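Local atomic coordinates of alpha-ketoglutarate-dependent non-heme iron oxygenase EasH (PDB entry 5M0T), a protein that probably uses Fe(II), 2-oxoglutarate and dioxygen to oxidise an ergot alkaloid intermediate during cycloclavine biosynthesis. Residues V119-P124 with D219-G224; P124-Q129 with H210-N215; G260-S265 with D278-I283; M251-Q256 with K286-A291; I15-G20 with E37-A42. All blocks are in the same frame, centred on the assembly; numbering follows the deposited sequence.

Contact 1 (V119-P124 with D219-G224); sequences VLETEP and DFLRRG. With AKG (2-oxoglutaric acid), chain D.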
# COMPACT_ATOMS: atom_id res chain seq x y z
N VAL A 119 -20.55 -6.34 1.83
CA VAL A 119 -22.00 -6.24 1.85
C VAL A 119 -22.36 -5.69 3.22
O VAL A 119 -21.92 -6.24 4.23
CB VAL A 119 -22.64 -7.61 1.61
CG1 VAL A 119 -24.16 -7.52 1.65
CG2 VAL A 119 -22.14 -8.17 0.28
N LEU A 120 -23.12 -4.59 3.25
CA LEU A 120 -23.50 -3.93 4.50
C LEU A 120 -25.03 -3.87 4.64
O LEU A 120 -25.68 -3.10 3.93
CB LEU A 120 -22.91 -2.52 4.57
CG LEU A 120 -21.37 -2.35 4.56
CD1 LEU A 120 -21.01 -0.88 4.70
CD2 LEU A 120 -20.66 -3.16 5.64
N GLU A 121 -25.57 -4.67 5.55
CA GLU A 121 -27.01 -4.76 5.79
C GLU A 121 -27.38 -4.03 7.11
O GLU A 121 -26.89 -4.40 8.19
CB GLU A 121 -27.42 -6.24 5.82
CG GLU A 121 -28.77 -6.55 5.19
CD GLU A 121 -29.02 -8.04 5.02
OE1 GLU A 121 -29.25 -8.71 6.06
OE2 GLU A 121 -29.00 -8.55 3.87
N THR A 122 -28.23 -3.02 7.03
CA THR A 122 -28.67 -2.28 8.22
C THR A 122 -30.06 -2.77 8.63
O THR A 122 -30.96 -2.86 7.80
CB THR A 122 -28.69 -0.75 8.00
OG1 THR A 122 -29.63 -0.42 6.97
CG2 THR A 122 -27.32 -0.25 7.57
N GLU A 123 -30.22 -3.10 9.89
CA GLU A 123 -31.49 -3.61 10.42
C GLU A 123 -32.46 -2.46 10.76
O GLU A 123 -32.05 -1.31 10.83
CB GLU A 123 -31.21 -4.47 11.66
CG GLU A 123 -30.31 -5.68 11.37
CD GLU A 123 -29.97 -6.48 12.61
OE1 GLU A 123 -30.02 -5.92 13.73
OE2 GLU A 123 -29.65 -7.69 12.47
N PRO A 124 -33.74 -2.78 10.96
CA PRO A 124 -34.67 -1.78 11.47
C PRO A 124 -34.17 -1.15 12.78
O PRO A 124 -33.70 -1.87 13.67
CB PRO A 124 -35.93 -2.60 11.73
CG PRO A 124 -35.86 -3.68 10.72
CD PRO A 124 -34.43 -4.05 10.67
N ASP A 219 -39.43 -3.22 9.57
CA ASP A 219 -39.29 -4.58 9.02
C ASP A 219 -38.42 -4.75 7.76
O ASP A 219 -38.39 -5.83 7.20
CB ASP A 219 -40.70 -5.12 8.74
CG ASP A 219 -41.48 -4.27 7.71
OD1 ASP A 219 -41.11 -3.09 7.46
OD2 ASP A 219 -42.47 -4.79 7.16
N PHE A 220 -37.68 -3.72 7.33
CA PHE A 220 -36.91 -3.79 6.08
C PHE A 220 -35.41 -3.81 6.36
O PHE A 220 -34.88 -2.90 7.01
CB PHE A 220 -37.25 -2.60 5.18
CG PHE A 220 -36.86 -2.79 3.74
CD1 PHE A 220 -35.59 -2.47 3.30
CD2 PHE A 220 -37.79 -3.29 2.82
CE1 PHE A 220 -35.24 -2.65 1.95
CE2 PHE A 220 -37.45 -3.47 1.49
CZ PHE A 220 -36.18 -3.14 1.05
N LEU A 221 -34.74 -4.86 5.86
CA LEU A 221 -33.28 -4.97 5.89
C LEU A 221 -32.74 -4.33 4.62
O LEU A 221 -32.97 -4.85 3.53
CB LEU A 221 -32.83 -6.42 5.95
CG LEU A 221 -33.32 -7.23 7.14
CD1 LEU A 221 -33.57 -8.66 6.67
CD2 LEU A 221 -32.36 -7.17 8.34
N ARG A 222 -32.03 -3.22 4.78
CA ARG A 222 -31.50 -2.43 3.66
C ARG A 222 -30.08 -2.92 3.36
O ARG A 222 -29.20 -2.76 4.19
CB ARG A 222 -31.59 -0.93 4.01
CG ARG A 222 -30.83 0.07 3.13
CD ARG A 222 -29.35 0.02 3.41
NE ARG A 222 -28.67 1.28 3.30
CZ ARG A 222 -27.35 1.43 3.46
NH1 ARG A 222 -26.54 0.39 3.72
NH2 ARG A 222 -26.84 2.64 3.33
N ARG A 223 -29.87 -3.54 2.20
CA ARG A 223 -28.58 -4.16 1.87
C ARG A 223 -27.84 -3.35 0.82
O ARG A 223 -28.33 -3.20 -0.30
CB ARG A 223 -28.79 -5.59 1.38
CG ARG A 223 -27.48 -6.28 1.02
CD ARG A 223 -27.46 -7.80 1.17
NE ARG A 223 -28.73 -8.49 0.92
CZ ARG A 223 -28.85 -9.81 0.82
NH1 ARG A 223 -27.80 -10.62 0.93
NH2 ARG A 223 -30.05 -10.34 0.59
N GLY A 224 -26.69 -2.82 1.19
CA GLY A 224 -25.81 -2.09 0.27
C GLY A 224 -24.55 -2.88 -0.02
O GLY A 224 -24.23 -3.83 0.69
C1 AKG D . -18.54 3.32 5.06
O1 AKG D . -17.45 3.85 4.88
O2 AKG D . -18.75 2.32 5.88
C2 AKG D . -19.82 3.76 4.33
O5 AKG D . -19.86 4.89 3.88
C3 AKG D . -20.98 2.81 4.14
C4 AKG D . -22.19 3.48 3.52
C5 AKG D . -23.38 2.57 3.35
O3 AKG D . -23.17 1.29 3.54
O4 AKG D . -24.46 3.02 3.04
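The guanidinium of R222 has L120 O and, at a different part of its rim, O4 of the distal carboxylate of 2-oxoglutarate near its plane, while CG2 of T122 approaches obliquely. The modelled 2.4 Å from R222 NH2 to O4 of the ligand is doubtfully short, and the bond from NH1 to O3 is weak at 3.5 Å. The chain of R222 bends at chi2 and chi3, which carries its head forward, toward the G224 end of the strand, to the ligand; T122 OG1 lies 3.6 Å from R222 CB on the way. R223 uses its guanidinium differently: E121 OE2 sits over one face, 3.0 Å from R223 NE, with carboxylate and guanidinium planes 87° apart, so charge attraction joins them without an N-H aimed at the oxygen. D53, on the same chain, gives R223 NH1 a second acidic partner. Both arginines belong to a pair of antiparallel strands, 112-122 and 222-231, in the main sheet of the cupin-type double-stranded beta-helix. L120 with G224 and T122 with R222 are hydrogen-bonded pairs, tied for instance by L120 N to G224 O at 2.9 Å; E121 with R223 is the non-hydrogen-bonded pair between them. G224 adds no side chain to the face along which R222 runs, and there L120 CD1 reaches 3.3 Å from ligand O3, an aliphatic wall beside the arginine. Beside E121 and R223, V119 CG1 packs on R223 CD at 3.3 Å.

Contact 2 (P124-Q129 with H210-N215); sequences PGYHGQ and HGAGKN. With FE2 (Fe (II) ion), chain C; AKG (2-oxoglutaric acid), chain D.
Q129 and A212 are joined twice by hydrogen bonds: Q129 N donates to A212 O at 2.9 Å, and A212 N returns a nearly straight bond to Q129 OE1, also 2.9 Å. Q129 NE2 donates to ligand O2 at 3.2 Å along an almost linear path, and also to Y70 O. Further along, N215 N donates to Y126 O and G125 N to N215 O, so the two loops are laced together backbone to backbone. The side-chain amide of N215 turns to T217 and F220 instead. Weaker CA-H...O contacts fill in between, from K214 CA to Y126 O and from G128 CA to G213 O. Glycine suits position 128 because at its positive phi a CB would jam against the carbonyl of H127, and the backbone of A212, G213 and K214 crowds the same spot. Apolar contact is slight: A212 CB meets the edge of the Y126 ring near CE2 at 4.2 Å. H210 NE2 holds the iron at 1.9 Å, and 2-oxoglutarate chelates the same ion through O1 and O5. H132 and E134 complete the facial triad of two histidines and a carboxylate. With A212 N on OE1 and the cosubstrate on NE2, a flipped amide would set like against like at both ends, so the pair probably helps to orient the carboxylate that the iron chelates.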
# COMPACT_ATOMS: atom_id res chain seq x y z
N PRO A 124 -33.74 -2.78 10.96
CA PRO A 124 -34.67 -1.78 11.47
C PRO A 124 -34.17 -1.15 12.78
O PRO A 124 -33.70 -1.87 13.67
CB PRO A 124 -35.93 -2.60 11.73
CG PRO A 124 -35.86 -3.68 10.72
CD PRO A 124 -34.43 -4.05 10.67
N GLY A 125 -34.24 0.17 12.87
CA GLY A 125 -33.76 0.91 14.04
C GLY A 125 -32.31 1.39 13.98
O GLY A 125 -31.89 2.16 14.86
N TYR A 126 -31.53 0.93 12.98
CA TYR A 126 -30.12 1.31 12.86
C TYR A 126 -30.02 2.83 12.73
O TYR A 126 -30.71 3.43 11.89
CB TYR A 126 -29.43 0.60 11.68
CG TYR A 126 -28.04 1.13 11.39
CD1 TYR A 126 -26.98 0.86 12.26
CD2 TYR A 126 -27.81 1.95 10.29
CE1 TYR A 126 -25.70 1.35 12.00
CE2 TYR A 126 -26.53 2.44 10.02
CZ TYR A 126 -25.49 2.15 10.88
OH TYR A 126 -24.23 2.65 10.62
N HIS A 127 -29.17 3.43 13.56
CA HIS A 127 -29.20 4.88 13.78
C HIS A 127 -28.49 5.70 12.68
O HIS A 127 -28.70 6.91 12.58
CB HIS A 127 -28.62 5.23 15.15
CG HIS A 127 -27.18 4.88 15.30
ND1 HIS A 127 -26.74 3.68 15.82
CD2 HIS A 127 -26.06 5.56 14.96
CE1 HIS A 127 -25.42 3.65 15.82
NE2 HIS A 127 -24.98 4.78 15.28
N GLY A 128 -27.65 5.05 11.88
CA GLY A 128 -26.95 5.72 10.76
C GLY A 128 -25.51 6.04 11.12
O GLY A 128 -25.10 5.85 12.27
N GLN A 129 -24.73 6.51 10.15
CA GLN A 129 -23.34 6.90 10.37
C GLN A 129 -23.24 8.41 10.42
O GLN A 129 -24.07 9.13 9.83
CB GLN A 129 -22.46 6.39 9.23
CG GLN A 129 -22.28 4.89 9.20
CD GLN A 129 -21.44 4.40 8.01
OE1 GLN A 129 -21.55 4.90 6.90
NE2 GLN A 129 -20.61 3.40 8.25
N HIS A 210 -20.11 11.50 3.01
CA HIS A 210 -21.20 10.55 2.88
C HIS A 210 -21.36 9.76 4.18
O HIS A 210 -20.48 9.78 5.04
CB HIS A 210 -20.87 9.57 1.75
CG HIS A 210 -19.78 8.62 2.10
ND1 HIS A 210 -18.45 8.94 1.97
CD2 HIS A 210 -19.82 7.40 2.68
CE1 HIS A 210 -17.72 7.94 2.43
NE2 HIS A 210 -18.53 7.00 2.89
N GLY A 211 -22.47 9.04 4.30
CA GLY A 211 -22.64 8.07 5.39
C GLY A 211 -23.95 7.31 5.25
O GLY A 211 -24.91 7.81 4.65
N ALA A 212 -23.98 6.08 5.77
CA ALA A 212 -25.19 5.25 5.77
C ALA A 212 -26.27 5.97 6.54
O ALA A 212 -25.98 6.56 7.58
CB ALA A 212 -24.92 3.88 6.39
N GLY A 213 -27.49 5.93 6.03
CA GLY A 213 -28.61 6.65 6.62
C GLY A 213 -29.24 5.89 7.77
O GLY A 213 -28.93 4.72 8.00
N LYS A 214 -30.12 6.59 8.49
CA LYS A 214 -30.95 6.00 9.53
C LYS A 214 -32.01 5.09 8.89
O LYS A 214 -32.69 5.50 7.95
CB LYS A 214 -31.64 7.11 10.35
CG LYS A 214 -32.02 6.75 11.79
CD LYS A 214 -33.51 6.69 12.09
CE LYS A 214 -33.77 6.59 13.59
NZ LYS A 214 -33.37 5.28 14.21
N ASN A 215 -32.13 3.86 9.39
CA ASN A 215 -33.19 2.93 8.96
C ASN A 215 -34.41 3.08 9.89
O ASN A 215 -34.47 2.44 10.90
CB ASN A 215 -32.66 1.47 8.94
CG ASN A 215 -33.61 0.48 8.29
OD1 ASN A 215 -34.82 0.66 8.29
ND2 ASN A 215 -33.06 -0.61 7.74
FE FE2 C . -17.99 5.66 4.10
C1 AKG D . -18.54 3.32 5.06
O1 AKG D . -17.45 3.85 4.88
O2 AKG D . -18.75 2.32 5.88
C2 AKG D . -19.82 3.76 4.33
O5 AKG D . -19.86 4.89 3.88
C3 AKG D . -20.98 2.81 4.14
C4 AKG D . -22.19 3.48 3.52
C5 AKG D . -23.38 2.57 3.35
O3 AKG D . -23.17 1.29 3.54
O4 AKG D . -24.46 3.02 3.04

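Contact 3 (G260-S265 with D278-I283); sequences GWRTVS and DLATGI
T263 OG1 accepts from L279 N at 2.9 Å, a bent bond with an angle of 140°, and this is the direct polar link across the contact. A threonine fits because its hydroxyl, beside the backbone N (chi1 -68°), reaches the first turn of helix 279-282 while also bonding W272 O. A bridging water strengthens the seam: it accepts from T263 N and A280 N and donates to D278 OD1 at 2.6 Å. D278 is the N-cap; its OD2 takes T281 N and T281 OG1 together, at 3.1 and 2.7 Å. Packing is closest at A280 and L279. A280 CB lies over one face of the R262 guanidinium, 3.2 Å from NH1, and the compact alanine permits that approach; R262 NH2 is held by Q256. L279 CD2 sits 3.3 Å from W261 O. By contrast, the T281 side of the turn is exposed. Looser, yet covered by A242 of the second subunit, is I283, whose CD1 meets the edge of the W261 ring 4.0 Å from CE3. The short helix thus sits against the chain leading into the hairpin of strands 264-266 and 269-271, with helix 253-258 beside R262, while V241 of the second subunit packs on W261 and L279.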
# COMPACT_ATOMS: atom_id res chain seq x y z
N GLY A 260 -4.74 -8.14 -5.77
CA GLY A 260 -3.43 -8.09 -5.12
C GLY A 260 -2.50 -9.26 -5.39
O GLY A 260 -1.65 -9.57 -4.55
N TRP A 261 -2.63 -9.91 -6.55
CA TRP A 261 -1.71 -10.98 -6.94
C TRP A 261 -0.87 -10.69 -8.21
O TRP A 261 -0.19 -11.60 -8.72
CB TRP A 261 -2.48 -12.29 -7.09
CG TRP A 261 -2.70 -12.98 -5.79
CD1 TRP A 261 -3.60 -12.64 -4.83
CD2 TRP A 261 -2.00 -14.11 -5.30
NE1 TRP A 261 -3.51 -13.50 -3.78
CE2 TRP A 261 -2.53 -14.42 -4.03
CE3 TRP A 261 -0.97 -14.91 -5.82
CZ2 TRP A 261 -2.07 -15.48 -3.25
CZ3 TRP A 261 -0.51 -15.98 -5.04
CH2 TRP A 261 -1.06 -16.25 -3.76
N ARG A 262 -0.87 -9.45 -8.69
CA ARG A 262 0.05 -9.05 -9.77
C ARG A 262 0.72 -7.72 -9.47
O ARG A 262 0.29 -6.96 -8.60
CB ARG A 262 -0.67 -8.98 -11.13
CG ARG A 262 -0.81 -10.31 -11.83
CD ARG A 262 -1.87 -10.30 -12.92
NE ARG A 262 -2.12 -11.65 -13.42
CZ ARG A 262 -1.38 -12.30 -14.32
NH1 ARG A 262 -0.29 -11.76 -14.87
NH2 ARG A 262 -1.73 -13.52 -14.67
N THR A 263 1.78 -7.47 -10.23
CA THR A 263 2.55 -6.25 -10.12
C THR A 263 1.72 -5.09 -10.67
O THR A 263 1.00 -5.23 -11.65
CB THR A 263 3.88 -6.42 -10.86
OG1 THR A 263 4.68 -7.38 -10.15
CG2 THR A 263 4.65 -5.09 -11.02
N VAL A 264 1.83 -3.95 -9.99
CA VAL A 264 1.09 -2.73 -10.33
C VAL A 264 2.12 -1.62 -10.52
O VAL A 264 3.17 -1.64 -9.89
CB VAL A 264 0.06 -2.34 -9.25
CG1 VAL A 264 -1.13 -3.28 -9.28
CG2 VAL A 264 0.66 -2.30 -7.85
N SER A 265 1.84 -0.70 -11.44
CA SER A 265 2.77 0.40 -11.75
C SER A 265 2.31 1.70 -11.09
O SER A 265 1.22 2.19 -11.36
CB SER A 265 2.88 0.61 -13.27
OG SER A 265 3.92 1.56 -13.55
N ASP A 278 8.53 -8.77 -12.36
CA ASP A 278 7.10 -9.09 -12.46
C ASP A 278 6.69 -10.25 -11.52
O ASP A 278 7.37 -11.28 -11.47
CB ASP A 278 6.75 -9.44 -13.91
CG ASP A 278 5.27 -9.66 -14.14
OD1 ASP A 278 4.52 -8.67 -14.00
OD2 ASP A 278 4.86 -10.80 -14.47
N LEU A 279 5.60 -10.07 -10.79
CA LEU A 279 5.19 -11.03 -9.74
C LEU A 279 4.66 -12.34 -10.34
O LEU A 279 5.09 -13.43 -9.94
CB LEU A 279 4.11 -10.42 -8.83
CG LEU A 279 3.48 -11.33 -7.75
CD1 LEU A 279 4.53 -11.96 -6.85
CD2 LEU A 279 2.44 -10.53 -6.95
N ALA A 280 3.74 -12.20 -11.28
CA ALA A 280 3.11 -13.35 -11.94
C ALA A 280 4.11 -14.27 -12.65
O ALA A 280 3.96 -15.49 -12.60
CB ALA A 280 2.05 -12.86 -12.92
N THR A 281 5.12 -13.68 -13.29
CA THR A 281 6.20 -14.44 -13.93
C THR A 281 7.03 -15.18 -12.88
O THR A 281 7.34 -16.37 -13.05
CB THR A 281 7.18 -13.53 -14.72
OG1 THR A 281 6.45 -12.64 -15.57
CG2 THR A 281 8.15 -14.33 -15.56
N GLY A 282 7.38 -14.48 -11.81
CA GLY A 282 8.29 -15.00 -10.80
C GLY A 282 7.76 -16.18 -10.03
O GLY A 282 8.51 -17.09 -9.70
N ILE A 283 6.45 -16.16 -9.74
CA ILE A 283 5.78 -17.25 -9.02
C ILE A 283 5.07 -18.26 -9.95
O ILE A 283 4.46 -19.20 -9.45
CB ILE A 283 4.79 -16.73 -7.94
CG1 ILE A 283 3.54 -16.08 -8.56
CG2 ILE A 283 5.50 -15.77 -7.00
CD1 ILE A 283 2.58 -15.47 -7.55
O HOH W 1 2.63 -9.53 -12.38

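Contact 4 (M251-Q256 with K286-A291); sequences MTPLAQ and KSNQVA
Q256 NE2 donates to K286 O at 2.8 Å, almost in its own amide plane and in the plane of the carbonyl. The same nitrogen also bonds V248 O, while OE1 takes R262, so both ends of the amide are engaged; an extended chain beyond CG carries it across to the loop. Glutamine suits this place, having a donor and an acceptor on one flat group. S287 CB lies beside it, 3.8 Å from NE2. Here the start of helix 253-258 is fastened to the loop that follows helix 279-282. T252 is the N-cap: OG1, between the backbone N and the carbonyl carbon (chi1 63°), accepts from A255 N at 3.1 Å and also meets N93. Just before it, M251 O receives N288 N at 2.9 Å. N288 has left-handed backbone angles, which asparagine tolerates well; its OD1 rests 3.3 Å from T252 CG2, and ND2 lies 3.7 Å from P253 CD.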
# COMPACT_ATOMS: atom_id res chain seq x y z
N MET A 251 -9.22 -16.74 -12.06
CA MET A 251 -9.62 -15.41 -12.48
C MET A 251 -8.83 -14.95 -13.71
O MET A 251 -7.81 -15.55 -14.07
CB MET A 251 -9.40 -14.41 -11.34
CG MET A 251 -9.87 -14.87 -9.97
SD MET A 251 -9.52 -13.58 -8.75
CE MET A 251 -9.49 -14.49 -7.22
N THR A 252 -9.32 -13.90 -14.36
CA THR A 252 -8.61 -13.29 -15.48
C THR A 252 -7.41 -12.53 -14.92
O THR A 252 -7.45 -12.09 -13.76
CB THR A 252 -9.48 -12.28 -16.24
OG1 THR A 252 -9.82 -11.18 -15.36
CG2 THR A 252 -10.76 -12.93 -16.79
N PRO A 253 -6.34 -12.35 -15.73
CA PRO A 253 -5.19 -11.54 -15.32
C PRO A 253 -5.56 -10.18 -14.71
O PRO A 253 -4.98 -9.78 -13.71
CB PRO A 253 -4.42 -11.34 -16.63
CG PRO A 253 -4.75 -12.55 -17.45
CD PRO A 253 -6.14 -12.96 -17.06
N LEU A 254 -6.54 -9.49 -15.31
CA LEU A 254 -6.97 -8.18 -14.85
C LEU A 254 -7.64 -8.27 -13.47
O LEU A 254 -7.38 -7.43 -12.62
CB LEU A 254 -7.95 -7.55 -15.85
CG LEU A 254 -8.61 -6.21 -15.48
CD1 LEU A 254 -7.57 -5.15 -15.18
CD2 LEU A 254 -9.51 -5.76 -16.63
N ALA A 255 -8.50 -9.27 -13.27
CA ALA A 255 -9.11 -9.50 -11.96
C ALA A 255 -8.06 -9.89 -10.91
O ALA A 255 -8.13 -9.42 -9.77
CB ALA A 255 -10.22 -10.54 -12.04
N GLN A 256 -7.08 -10.71 -11.31
CA GLN A 256 -5.96 -11.07 -10.42
C GLN A 256 -5.20 -9.84 -9.92
O GLN A 256 -4.84 -9.75 -8.75
CB GLN A 256 -4.97 -12.01 -11.11
CG GLN A 256 -5.53 -13.40 -11.40
CD GLN A 256 -4.50 -14.32 -12.03
OE1 GLN A 256 -3.58 -13.88 -12.71
NE2 GLN A 256 -4.64 -15.62 -11.79
N LYS A 286 -0.78 -18.91 -12.85
CA LYS A 286 -1.68 -19.30 -13.94
C LYS A 286 -2.94 -18.44 -13.86
O LYS A 286 -3.16 -17.75 -12.87
CB LYS A 286 -2.02 -20.78 -13.83
CG LYS A 286 -0.80 -21.69 -13.93
CD LYS A 286 -1.21 -23.15 -13.96
CE LYS A 286 -0.07 -24.04 -14.42
NZ LYS A 286 -0.49 -25.45 -14.69
N SER A 287 -3.76 -18.47 -14.91
CA SER A 287 -4.98 -17.65 -14.99
C SER A 287 -6.05 -18.31 -15.86
O SER A 287 -5.76 -19.18 -16.67
CB SER A 287 -4.65 -16.26 -15.53
OG SER A 287 -3.85 -16.33 -16.69
N ASN A 288 -7.31 -17.89 -15.66
CA ASN A 288 -8.46 -18.47 -16.36
C ASN A 288 -8.51 -20.01 -16.29
O ASN A 288 -8.93 -20.67 -17.25
CB ASN A 288 -8.50 -17.99 -17.83
CG ASN A 288 -8.86 -16.51 -17.95
OD1 ASN A 288 -9.89 -16.08 -17.42
ND2 ASN A 288 -8.03 -15.74 -18.66
N GLN A 289 -8.08 -20.58 -15.15
CA GLN A 289 -8.17 -22.03 -14.94
C GLN A 289 -9.62 -22.45 -14.71
O GLN A 289 -10.39 -21.76 -14.04
CB GLN A 289 -7.32 -22.50 -13.75
CG GLN A 289 -5.83 -22.26 -13.89
CD GLN A 289 -5.18 -23.13 -14.96
OE1 GLN A 289 -5.09 -24.36 -14.81
NE2 GLN A 289 -4.73 -22.50 -16.04
N VAL A 290 -9.96 -23.60 -15.28
CA VAL A 290 -11.30 -24.16 -15.24
C VAL A 290 -11.12 -25.65 -14.93
O VAL A 290 -10.53 -26.38 -15.72
CB VAL A 290 -12.00 -23.96 -16.62
CG1 VAL A 290 -13.36 -24.66 -16.66
CG2 VAL A 290 -12.11 -22.47 -16.94
N ALA A 291 -11.59 -26.08 -13.75
CA ALA A 291 -11.48 -27.49 -13.33
C ALA A 291 -12.50 -28.36 -14.07
O ALA A 291 -13.68 -28.01 -14.13
CB ALA A 291 -11.67 -27.59 -11.82

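Contact 5 (I15-G20 with E37-A42); sequences IPRSAG and EGFMSA. With ZN (zinc ion), chain G.
R17 lays its whole side chain along the turn made by E37, G38 and F39. CB touches E37 O at 3.4 Å and G38 O at 3.5 Å; with CG anti to the backbone N (chi1 -173°), CG too lies against G38 O, and CD comes within 3.2 Å of it. NE and CZ then pass by F39 O. At the tip, NH1 gives that oxygen a weak, strongly bent bond at 2.8 Å and lies obliquely to the F39 ring, 3.6 Å from CD1, with guanidinium and ring planes 46° apart. NH2 forms a salt bridge with D94. An arginine suits this span, its aliphatic shaft lying on the carbonyls and its charge reaching beyond them. The backbones pair in parallel, E37 N to I15 O and R17 N to E37 O both at 2.9 Å, since strands 14-16 and 33-37 are neighbours in a beta-alpha-beta unit crossed over by helix 21-31. G38 takes positive phi where the second strand turns away. E37 sends OE1 to a zinc ion at 2.0 Å, with D200 and a water as further ligands, while OE2 meets R14.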
# COMPACT_ATOMS: atom_id res chain seq x y z
N ILE A 15 -27.53 9.19 -13.70
CA ILE A 15 -27.10 8.98 -15.09
C ILE A 15 -27.07 7.48 -15.39
O ILE A 15 -26.59 6.69 -14.58
CB ILE A 15 -25.72 9.67 -15.35
CG1 ILE A 15 -25.47 9.89 -16.83
CG2 ILE A 15 -24.60 8.90 -14.72
CD1 ILE A 15 -24.21 10.69 -17.09
N PRO A 16 -27.61 7.07 -16.56
CA PRO A 16 -27.62 5.63 -16.86
C PRO A 16 -26.24 5.06 -17.17
O PRO A 16 -25.37 5.77 -17.69
CB PRO A 16 -28.53 5.54 -18.10
CG PRO A 16 -28.49 6.90 -18.71
CD PRO A 16 -28.31 7.86 -17.58
N ARG A 17 -26.05 3.78 -16.83
CA ARG A 17 -24.81 3.05 -17.13
C ARG A 17 -24.40 3.13 -18.62
O ARG A 17 -23.23 3.21 -18.95
CB ARG A 17 -24.99 1.58 -16.73
CG ARG A 17 -23.74 0.73 -16.83
CD ARG A 17 -24.03 -0.77 -16.90
NE ARG A 17 -22.81 -1.43 -17.33
CZ ARG A 17 -21.78 -1.76 -16.56
NH1 ARG A 17 -21.77 -1.55 -15.26
NH2 ARG A 17 -20.72 -2.33 -17.14
N SER A 18 -25.40 3.13 -19.49
CA SER A 18 -25.18 3.21 -20.94
C SER A 18 -24.59 4.54 -21.45
O SER A 18 -24.15 4.60 -22.61
CB SER A 18 -26.51 2.95 -21.64
OG SER A 18 -27.43 3.97 -21.32
N ALA A 19 -24.59 5.59 -20.62
CA ALA A 19 -24.01 6.88 -21.00
C ALA A 19 -22.49 6.82 -21.13
O ALA A 19 -21.87 7.61 -21.86
CB ALA A 19 -24.42 7.96 -20.01
N GLY A 20 -21.88 5.85 -20.45
CA GLY A 20 -20.47 5.55 -20.62
C GLY A 20 -19.64 6.28 -19.59
O GLY A 20 -20.15 7.14 -18.87
N GLU A 37 -27.51 4.55 -12.83
CA GLU A 37 -28.68 3.69 -13.01
C GLU A 37 -28.25 2.42 -13.72
O GLU A 37 -27.62 2.48 -14.79
CB GLU A 37 -29.80 4.38 -13.80
CG GLU A 37 -30.49 5.52 -13.07
CD GLU A 37 -31.24 5.08 -11.82
OE1 GLU A 37 -31.82 3.98 -11.81
OE2 GLU A 37 -31.24 5.85 -10.84
N GLY A 38 -28.58 1.28 -13.11
CA GLY A 38 -28.32 -0.01 -13.72
C GLY A 38 -26.86 -0.37 -13.78
O GLY A 38 -26.41 -0.92 -14.78
N PHE A 39 -26.10 -0.04 -12.73
CA PHE A 39 -24.69 -0.43 -12.67
C PHE A 39 -24.58 -1.95 -12.77
O PHE A 39 -23.79 -2.48 -13.54
CB PHE A 39 -24.03 0.11 -11.39
CG PHE A 39 -22.61 -0.34 -11.20
CD1 PHE A 39 -21.61 0.08 -12.08
CD2 PHE A 39 -22.27 -1.22 -10.16
CE1 PHE A 39 -20.31 -0.36 -11.93
CE2 PHE A 39 -20.97 -1.65 -10.00
CZ PHE A 39 -19.99 -1.23 -10.89
N MET A 40 -25.39 -2.64 -11.96
CA MET A 40 -25.60 -4.07 -12.08
C MET A 40 -27.03 -4.29 -12.54
O MET A 40 -27.93 -3.52 -12.18
CB MET A 40 -25.38 -4.75 -10.73
CG MET A 40 -23.92 -4.78 -10.29
SD MET A 40 -23.69 -5.46 -8.63
CE MET A 40 -24.31 -7.14 -8.80
N SER A 41 -27.25 -5.32 -13.35
CA SER A 41 -28.61 -5.71 -13.75
C SER A 41 -29.35 -6.39 -12.60
O SER A 41 -28.74 -6.82 -11.61
CB SER A 41 -28.57 -6.66 -14.95
OG SER A 41 -27.91 -7.86 -14.59
N ALA A 42 -30.66 -6.52 -12.77
CA ALA A 42 -31.51 -7.24 -11.81
C ALA A 42 -31.04 -8.68 -11.63
O ALA A 42 -30.98 -9.18 -10.50
CB ALA A 42 -32.96 -7.20 -12.25
ZN ZN G . -33.18 3.85 -10.36
O HOH W 2 -33.79 2.08 -11.04

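In the fold
Contacts 1 and 2 share P124 and form one unit around the cosubstrate: their centres lie 9 Å apart, both touch 2-oxoglutarate, and N215 ND2 probably bonds F220 O at 3.0 Å. One supplies the arginine at the distal carboxylate, the other the iron ligand and the glutamine at the opposite end. Contact 5 reaches the same main sheet as contact 1, at its far margin, with centres 22 Å apart. Contacts 3 and 4 make a second cluster, centres 13 Å apart, joined where R262 NH2 meets Q256 OE1 at 2.7 Å. That cluster is remote from the active site: contact 3 lies about 40 Å from contact 2, centre to centre, across the chain's centre.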